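Local atomic coordinates of 4-alpha-glucanotransferase (Streptococcus agalactiae, PDB entry 6M6T), a protein that is an amylomaltase, built on a TIM barrel with glycan bound at the C-terminal ends of barrel strands. Residues 342-347 with 354-359; 296-301 with 359-364. All blocks are in the same frame, centred on the assembly; numbering follows the deposited sequence.

How the interactions relate
Both contacts join neighbouring parts of one barrel wall, their centres about 4 Å apart, and both share Thr359. Interaction 1 is nested within the chain loop that interaction 2 closes, and helix 350-359 leads through a turn at Gly360 into strand 363-366. Each is a modest, partly buried contact. Interaction 1 sets aliphatic groups and an amide against one leucine, whereas interaction 2 is an aromatic meeting edged by a threonine methyl. In both, the pocket-facing residues lie apart from the packing: Glu343 and Tyr347 in 342-347, Asp296 and His297 in 296-301. Both loops border AC1 and are tied together where His297 N donates to Glu343 OE2 and Lys299 NZ probably hydrogen-bonds to Tyr347 O.

Interaction 1 (342-347 with 354-359). With AC1 (4,6-dideoxy-4-{[(1S,4R,5S,6S)-4,5,6-trihydroxy-3-(hydroxymethyl)cyclohex-2-en-1-yl]amino}-alpha-D-glucopyranose), chain J; GLC (alpha-D-glucopyranose), chain B.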
loop_
_atom_site.group_PDB
_atom_site.type_symbol
_atom_site.label_atom_id
_atom_site.label_comp_id
_atom_site.label_asym_id
_atom_site.label_seq_id
_atom_site.Cartn_x
_atom_site.Cartn_y
_atom_site.Cartn_z
ATOM N N ALA A 342 11.005 -2.982 -7.767
ATOM C CA ALA A 342 10.644 -4.350 -7.429
ATOM C C ALA A 342 11.007 -4.647 -5.983
ATOM O O ALA A 342 12.149 -4.436 -5.563
ATOM C CB ALA A 342 11.354 -5.329 -8.357
ATOM N N GLU A 343 10.039 -5.148 -5.232
ATOM C CA GLU A 343 10.241 -5.516 -3.832
ATOM C C GLU A 343 10.667 -6.981 -3.796
ATOM O O GLU A 343 9.830 -7.882 -3.842
ATOM C CB GLU A 343 8.958 -5.272 -3.038
ATOM C CG GLU A 343 9.145 -5.175 -1.529
ATOM C CD GLU A 343 8.917 -6.512 -0.820
ATOM O OE1 GLU A 343 9.887 -7.069 -0.277
ATOM O OE2 GLU A 343 7.769 -7.020 -0.787
ATOM N N ASN A 344 11.971 -7.237 -3.698
ATOM C CA ASN A 344 12.441 -8.612 -3.852
ATOM C C ASN A 344 13.036 -9.180 -2.570
ATOM O O ASN A 344 14.089 -9.823 -2.595
ATOM C CB ASN A 344 13.458 -8.695 -4.989
ATOM C CG ASN A 344 14.669 -7.817 -4.759
ATOM O OD1 ASN A 344 14.593 -6.778 -4.104
ATOM N ND2 ASN A 344 15.798 -8.236 -5.300
ATOM N N LEU A 345 12.367 -8.964 -1.447
ATOM C CA LEU A 345 12.867 -9.422 -0.163
ATOM C C LEU A 345 12.450 -10.863 0.090
ATOM O O LEU A 345 11.293 -11.229 -0.122
ATOM C CB LEU A 345 12.358 -8.518 0.953
ATOM C CG LEU A 345 13.105 -7.182 0.943
ATOM C CD1 LEU A 345 12.173 -6.057 1.344
ATOM C CD2 LEU A 345 14.340 -7.235 1.859
ATOM N N GLY A 346 13.398 -11.676 0.521
ATOM C CA GLY A 346 13.097 -13.031 0.964
ATOM C C GLY A 346 13.201 -14.061 -0.143
ATOM O O GLY A 346 12.985 -13.779 -1.321
ATOM N N TYR A 347 13.563 -15.284 0.261
ATOM C CA TYR A 347 13.400 -16.483 -0.562
ATOM C C TYR A 347 14.014 -16.294 -1.937
ATOM O O TYR A 347 13.513 -16.801 -2.944
ATOM C CB TYR A 347 11.920 -16.884 -0.667
ATOM C CG TYR A 347 11.211 -16.867 0.677
ATOM C CD1 TYR A 347 11.271 -17.959 1.530
ATOM C CD2 TYR A 347 10.508 -15.750 1.101
ATOM C CE1 TYR A 347 10.652 -17.935 2.755
ATOM C CE2 TYR A 347 9.905 -15.717 2.318
ATOM C CZ TYR A 347 9.968 -16.806 3.140
ATOM O OH TYR A 347 9.340 -16.762 4.357
ATOM N N ARG A 354 17.302 -13.739 -11.889
ATOM C CA ARG A 354 17.164 -13.598 -13.336
ATOM C C ARG A 354 15.986 -12.695 -13.694
ATOM O O ARG A 354 16.091 -11.881 -14.620
ATOM C CB ARG A 354 17.015 -14.974 -14.001
ATOM C CG ARG A 354 18.159 -15.929 -13.743
ATOM C CD ARG A 354 18.830 -16.391 -15.010
ATOM N NE ARG A 354 17.938 -17.220 -15.811
ATOM C CZ ARG A 354 18.237 -17.688 -17.019
ATOM N NH1 ARG A 354 19.419 -17.409 -17.565
ATOM N NH2 ARG A 354 17.354 -18.444 -17.674
ATOM N N LEU A 355 14.849 -12.852 -12.994
ATOM C CA LEU A 355 13.713 -11.944 -13.173
ATOM C C LEU A 355 14.150 -10.498 -13.071
ATOM O O LEU A 355 13.894 -9.687 -13.977
ATOM C CB LEU A 355 12.629 -12.216 -12.132
ATOM C CG LEU A 355 11.265 -12.650 -12.650
ATOM C CD1 LEU A 355 10.232 -12.582 -11.528
ATOM C CD2 LEU A 355 10.856 -11.801 -13.828
ATOM N N LEU A 356 14.822 -10.160 -11.963
ATOM C CA LEU A 356 15.280 -8.785 -11.773
ATOM C C LEU A 356 16.194 -8.351 -12.915
ATOM O O LEU A 356 15.869 -7.416 -13.649
ATOM C CB LEU A 356 15.963 -8.605 -10.414
ATOM C CG LEU A 356 15.709 -7.197 -9.834
ATOM C CD1 LEU A 356 14.292 -6.754 -10.096
ATOM C CD2 LEU A 356 15.982 -7.099 -8.338
ATOM N N ALA A 357 17.320 -9.049 -13.114
ATOM C CA ALA A 357 18.252 -8.655 -14.171
ATOM C C ALA A 357 17.541 -8.429 -15.512
ATOM O O ALA A 357 17.826 -7.454 -16.227
ATOM C CB ALA A 357 19.345 -9.708 -14.312
ATOM N N GLY A 358 16.589 -9.303 -15.854
ATOM C CA GLY A 358 15.837 -9.120 -17.079
ATOM C C GLY A 358 14.988 -7.862 -17.097
ATOM O O GLY A 358 14.747 -7.294 -18.165
ATOM N N THR A 359 14.493 -7.418 -15.936
ATOM C CA THR A 359 13.733 -6.162 -15.983
ATOM C C THR A 359 14.621 -4.920 -15.903
ATOM O O THR A 359 14.278 -3.885 -16.486
ATOM C CB THR A 359 12.689 -6.088 -14.868
ATOM O OG1 THR A 359 13.331 -6.077 -13.585
ATOM C CG2 THR A 359 11.745 -7.250 -14.942
HETATM C C1 AC1 J . 12.804 -12.555 6.162
HETATM O O2 AC1 J . 11.791 -14.733 6.508
HETATM C C2 AC1 J . 11.502 -13.332 6.358
HETATM C C4A AC1 J . 7.060 -9.844 1.761
HETATM C C3 AC1 J . 10.657 -13.179 5.128
HETATM O O3 AC1 J . 9.464 -13.917 5.357
HETATM C C4 AC1 J . 10.335 -11.702 4.896
HETATM N N4A AC1 J . 9.615 -11.495 3.637
HETATM C C5 AC1 J . 11.605 -10.882 4.799
HETATM O O5 AC1 J . 12.484 -11.122 5.944
HETATM C C6 AC1 J . 11.201 -9.399 4.671
HETATM C C1B AC1 J . 8.162 -11.701 3.696
HETATM C C2B AC1 J . 7.748 -12.080 2.309
HETATM O O2B AC1 J . 8.590 -13.160 1.905
HETATM C C3B AC1 J . 8.015 -10.912 1.394
HETATM O O3B AC1 J . 7.726 -11.261 0.048
HETATM O O4 AC1 J . 7.349 -8.673 0.968
HETATM C C5B AC1 J . 7.097 -9.582 3.141
HETATM C C7B AC1 J . 7.570 -10.504 4.077
HETATM C C6B AC1 J . 6.524 -8.267 3.626
HETATM O O6B AC1 J . 6.723 -7.324 2.570
HETATM C C1 GLC B . 17.673 -13.022 4.044
HETATM C C2 GLC B . 16.551 -12.266 3.248
HETATM C C3 GLC B . 15.383 -11.875 4.175
HETATM C C4 GLC B . 14.859 -13.240 4.663
HETATM C C5 GLC B . 15.932 -13.787 5.642
HETATM C C6 GLC B . 15.398 -14.958 6.485
HETATM O O1 GLC B . 18.365 -12.128 4.930
HETATM O O2 GLC B . 17.057 -11.112 2.533
HETATM O O3 GLC B . 14.408 -11.118 3.438
HETATM O O4 GLC B . 13.454 -13.286 5.112
HETATM O O5 GLC B . 17.115 -14.150 4.811
HETATM O O6 GLC B . 15.854 -14.896 7.846
#
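In the beta-alpha unit made by strand 340-342, its following loop and helix 350-359, Ala342 and Asn344 both meet the side chain of Leu356. The leucine divides its two methyls between them: CD1 packs on Ala342 CB at 3.7 Å, while CD2 lies 3.2 Å from Asn344 ND2. Leu356 and Asn344 cross at about a right angle. With chi1 at 60°, Asn344 holds its CG between the backbone N and the carbonyl carbon, and its OD1 accepts from Met364 N on the next strand, which helps orient the amide. On the helix, Thr359 OG1 donates to Leu356 O at 2.9 Å, on an in-plane lone pair.

Other loop residues turn to the sugars. Tyr347 OH accepts from AC1 O3 at 3.0 Å and is also hydrogen-bonded to Pro250 O; the ring puts its edge, at CE2, near AC1 O2B. Glu343 OE2 takes the N-H of His297 and also lies 2.4 Å from AC1 O4, and OE1 receives a weak hydrogen bond from Leu345 N at 3.3 Å. Gly346 N lies 3.1 Å from GLC O3. A strand packed to its helix while the linking loop lines the ligand pocket is the usual arrangement of a TIM-barrel beta-alpha unit.

Interaction 2 (296-301 with 359-364); sequences DHFKGF and TGFPGM. With ASO (1,5-anhydro-D-glucitol), chain I; AC1 (4,6-dideoxy-4-{[(1S,4R,5S,6S)-4,5,6-trihydroxy-3-(hydroxymethyl)cyclohex-2-en-1-yl]amino}-alpha-D-glucopyranose), chain J.
Phe298 pushes the CZ end of its ring toward two partners: CG2 of Thr359 and CD2 of Phe361, each 4.4 Å from CZ. The threonine methyl lies at that ring's edge, near its plane, and CZ comes to the edge of Phe361. Thr359 also sits over a face of Phe361, its CB 3.3 Å above the ring plane and offset toward the rim. An ST turn sets this pair: Phe361 N donates to Thr359 OG1 at 3.2 Å with an N-H...O angle of 159°, across Gly360, the first residue beyond the helix, with positive phi. Phe328 of helix 324-335 packs against all three side chains.

After Phe298 the chain coils tightly, Phe301 N hydrogen-bonding to Phe298 O at 2.9 Å and Gly300 N to His297 O. Two residues before Phe298, Asp296 extends CG anti to its own N (chi1 -172°), its carboxyl group reaching the bound sugar. OD2 is covalently joined to ASO C1 at 1.5 Å; ASO O2 donates a weak hydrogen bond to OD1, the other ester oxygen, and Asp397 OD2 also hydrogen-bonds ASO. The packing is apolar; well away from it, at the start of 296-301, the ester is consistent with Asp296 acting as the nucleophile.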
loop_
_atom_site.group_PDB
_atom_site.type_symbol
_atom_site.label_atom_id
_atom_site.label_comp_id
_atom_site.label_asym_id
_atom_site.label_seq_id
_atom_site.Cartn_x
_atom_site.Cartn_y
_atom_site.Cartn_z
ATOM N N ASP A 296 4.685 -5.174 -4.969
ATOM C CA ASP A 296 4.986 -5.911 -3.752
ATOM C C ASP A 296 5.279 -7.365 -4.086
ATOM O O ASP A 296 4.787 -7.897 -5.084
ATOM C CB ASP A 296 3.819 -5.838 -2.763
ATOM C CG ASP A 296 4.178 -6.423 -1.408
ATOM O OD1 ASP A 296 5.375 -6.410 -1.088
ATOM O OD2 ASP A 296 3.300 -6.912 -0.658
ATOM N N HIS A 297 6.098 -8.000 -3.245
ATOM C CA HIS A 297 6.331 -9.449 -3.273
ATOM C C HIS A 297 6.696 -9.944 -4.673
ATOM O O HIS A 297 6.016 -10.777 -5.276
ATOM C CB HIS A 297 5.115 -10.202 -2.747
ATOM C CG HIS A 297 5.378 -11.644 -2.475
ATOM N ND1 HIS A 297 6.274 -12.065 -1.518
ATOM C CD2 HIS A 297 4.848 -12.767 -3.018
ATOM C CE1 HIS A 297 6.288 -13.386 -1.485
ATOM N NE2 HIS A 297 5.427 -13.837 -2.382
ATOM N N PHE A 298 7.802 -9.396 -5.176
ATOM C CA PHE A 298 8.299 -9.730 -6.503
ATOM C C PHE A 298 8.611 -11.218 -6.622
ATOM O O PHE A 298 8.519 -11.796 -7.719
ATOM C CB PHE A 298 9.541 -8.868 -6.781
ATOM C CG PHE A 298 9.804 -8.622 -8.232
ATOM C CD1 PHE A 298 8.932 -7.850 -8.986
ATOM C CD2 PHE A 298 10.927 -9.169 -8.840
ATOM C CE1 PHE A 298 9.173 -7.625 -10.321
ATOM C CE2 PHE A 298 11.180 -8.958 -10.172
ATOM C CZ PHE A 298 10.308 -8.183 -10.921
ATOM N N LYS A 299 8.978 -11.850 -5.503
ATOM C CA LYS A 299 9.210 -13.289 -5.490
ATOM C C LYS A 299 8.037 -14.040 -6.110
ATOM O O LYS A 299 8.226 -15.009 -6.857
ATOM C CB LYS A 299 9.452 -13.759 -4.051
ATOM C CG LYS A 299 9.826 -15.246 -3.919
ATOM C CD LYS A 299 10.828 -15.679 -4.996
ATOM C CE LYS A 299 10.937 -17.162 -5.064
ATOM N NZ LYS A 299 10.974 -17.633 -3.675
ATOM N N GLY A 300 6.819 -13.575 -5.840
ATOM C CA GLY A 300 5.613 -14.215 -6.327
ATOM C C GLY A 300 5.494 -14.283 -7.832
ATOM O O GLY A 300 4.629 -15.021 -8.327
ATOM N N PHE A 301 6.320 -13.536 -8.573
ATOM C CA PHE A 301 6.303 -13.628 -10.029
ATOM C C PHE A 301 7.292 -14.653 -10.567
ATOM O O PHE A 301 7.224 -14.993 -11.749
ATOM C CB PHE A 301 6.547 -12.243 -10.643
ATOM C CG PHE A 301 5.421 -11.301 -10.388
ATOM C CD1 PHE A 301 4.318 -11.280 -11.228
ATOM C CD2 PHE A 301 5.421 -10.484 -9.263
ATOM C CE1 PHE A 301 3.242 -10.438 -10.976
ATOM C CE2 PHE A 301 4.353 -9.629 -9.004
ATOM C CZ PHE A 301 3.265 -9.605 -9.862
ATOM N N THR A 359 14.493 -7.418 -15.936
ATOM C CA THR A 359 13.733 -6.162 -15.983
ATOM C C THR A 359 14.621 -4.920 -15.903
ATOM O O THR A 359 14.278 -3.885 -16.486
ATOM C CB THR A 359 12.689 -6.088 -14.868
ATOM O OG1 THR A 359 13.331 -6.077 -13.585
ATOM C CG2 THR A 359 11.745 -7.250 -14.942
ATOM N N GLY A 360 15.754 -4.988 -15.204
ATOM C CA GLY A 360 16.503 -3.782 -14.929
ATOM C C GLY A 360 15.848 -2.822 -13.954
ATOM O O GLY A 360 16.391 -1.734 -13.728
ATOM N N PHE A 361 14.699 -3.185 -13.372
ATOM C CA PHE A 361 14.118 -2.390 -12.305
ATOM C C PHE A 361 15.060 -2.360 -11.109
ATOM O O PHE A 361 15.776 -3.329 -10.854
ATOM C CB PHE A 361 12.790 -2.967 -11.812
ATOM C CG PHE A 361 11.727 -3.109 -12.862
ATOM C CD1 PHE A 361 11.569 -2.150 -13.859
ATOM C CD2 PHE A 361 10.848 -4.194 -12.813
ATOM C CE1 PHE A 361 10.573 -2.282 -14.811
ATOM C CE2 PHE A 361 9.867 -4.343 -13.760
ATOM C CZ PHE A 361 9.727 -3.381 -14.766
ATOM N N PRO A 362 15.064 -1.277 -10.342
ATOM C CA PRO A 362 15.687 -1.341 -9.018
ATOM C C PRO A 362 15.005 -2.353 -8.105
ATOM O O PRO A 362 13.791 -2.561 -8.142
ATOM C CB PRO A 362 15.542 0.091 -8.477
ATOM C CG PRO A 362 15.014 0.929 -9.620
ATOM C CD PRO A 362 15.006 0.104 -10.858
ATOM N N GLY A 363 15.819 -2.986 -7.268
ATOM C CA GLY A 363 15.336 -3.773 -6.164
ATOM C C GLY A 363 15.648 -3.113 -4.836
ATOM O O GLY A 363 16.160 -2.001 -4.768
ATOM N N MET A 364 15.352 -3.841 -3.771
ATOM C CA MET A 364 15.381 -3.263 -2.441
ATOM C C MET A 364 16.615 -3.702 -1.661
ATOM O O MET A 364 17.278 -4.689 -1.991
ATOM C CB MET A 364 14.108 -3.636 -1.678
ATOM C CG MET A 364 12.838 -3.110 -2.341
ATOM S SD MET A 364 11.586 -2.644 -1.137
ATOM C CE MET A 364 10.564 -1.537 -2.119
HETATM C C1 ASO I . 3.210 -7.741 0.547
HETATM C C2 ASO I . 3.271 -6.943 1.867
HETATM C C3 ASO I . 2.930 -7.862 3.052
HETATM C C4 ASO I . 1.524 -8.443 2.816
HETATM C C5 ASO I . 1.488 -9.171 1.500
HETATM C C6 ASO I . 0.036 -9.515 1.175
HETATM O O2 ASO I . 4.559 -6.342 2.046
HETATM O O3 ASO I . 2.982 -7.103 4.308
HETATM O O4 ASO I . 1.121 -9.332 3.887
HETATM O O5 ASO I . 1.887 -8.304 0.434
HETATM O O6 ASO I . -0.179 -9.413 -0.244
HETATM C C1 AC1 J . 12.804 -12.555 6.162
HETATM O O2 AC1 J . 11.791 -14.733 6.508
HETATM C C2 AC1 J . 11.502 -13.332 6.358
HETATM C C4A AC1 J . 7.060 -9.844 1.761
HETATM C C3 AC1 J . 10.657 -13.179 5.128
HETATM O O3 AC1 J . 9.464 -13.917 5.357
HETATM C C4 AC1 J . 10.335 -11.702 4.896
HETATM N N4A AC1 J . 9.615 -11.495 3.637
HETATM C C5 AC1 J . 11.605 -10.882 4.799
HETATM O O5 AC1 J . 12.484 -11.122 5.944
HETATM C C6 AC1 J . 11.201 -9.399 4.671
HETATM C C1B AC1 J . 8.162 -11.701 3.696
HETATM C C2B AC1 J . 7.748 -12.080 2.309
HETATM O O2B AC1 J . 8.590 -13.160 1.905
HETATM C C3B AC1 J . 8.015 -10.912 1.394
HETATM O O3B AC1 J . 7.726 -11.261 0.048
HETATM O O4 AC1 J . 7.349 -8.673 0.968
HETATM C C5B AC1 J . 7.097 -9.582 3.141
HETATM C C7B AC1 J . 7.570 -10.504 4.077
HETATM C C6B AC1 J . 6.524 -8.267 3.626
HETATM O O6B AC1 J . 6.723 -7.324 2.570
#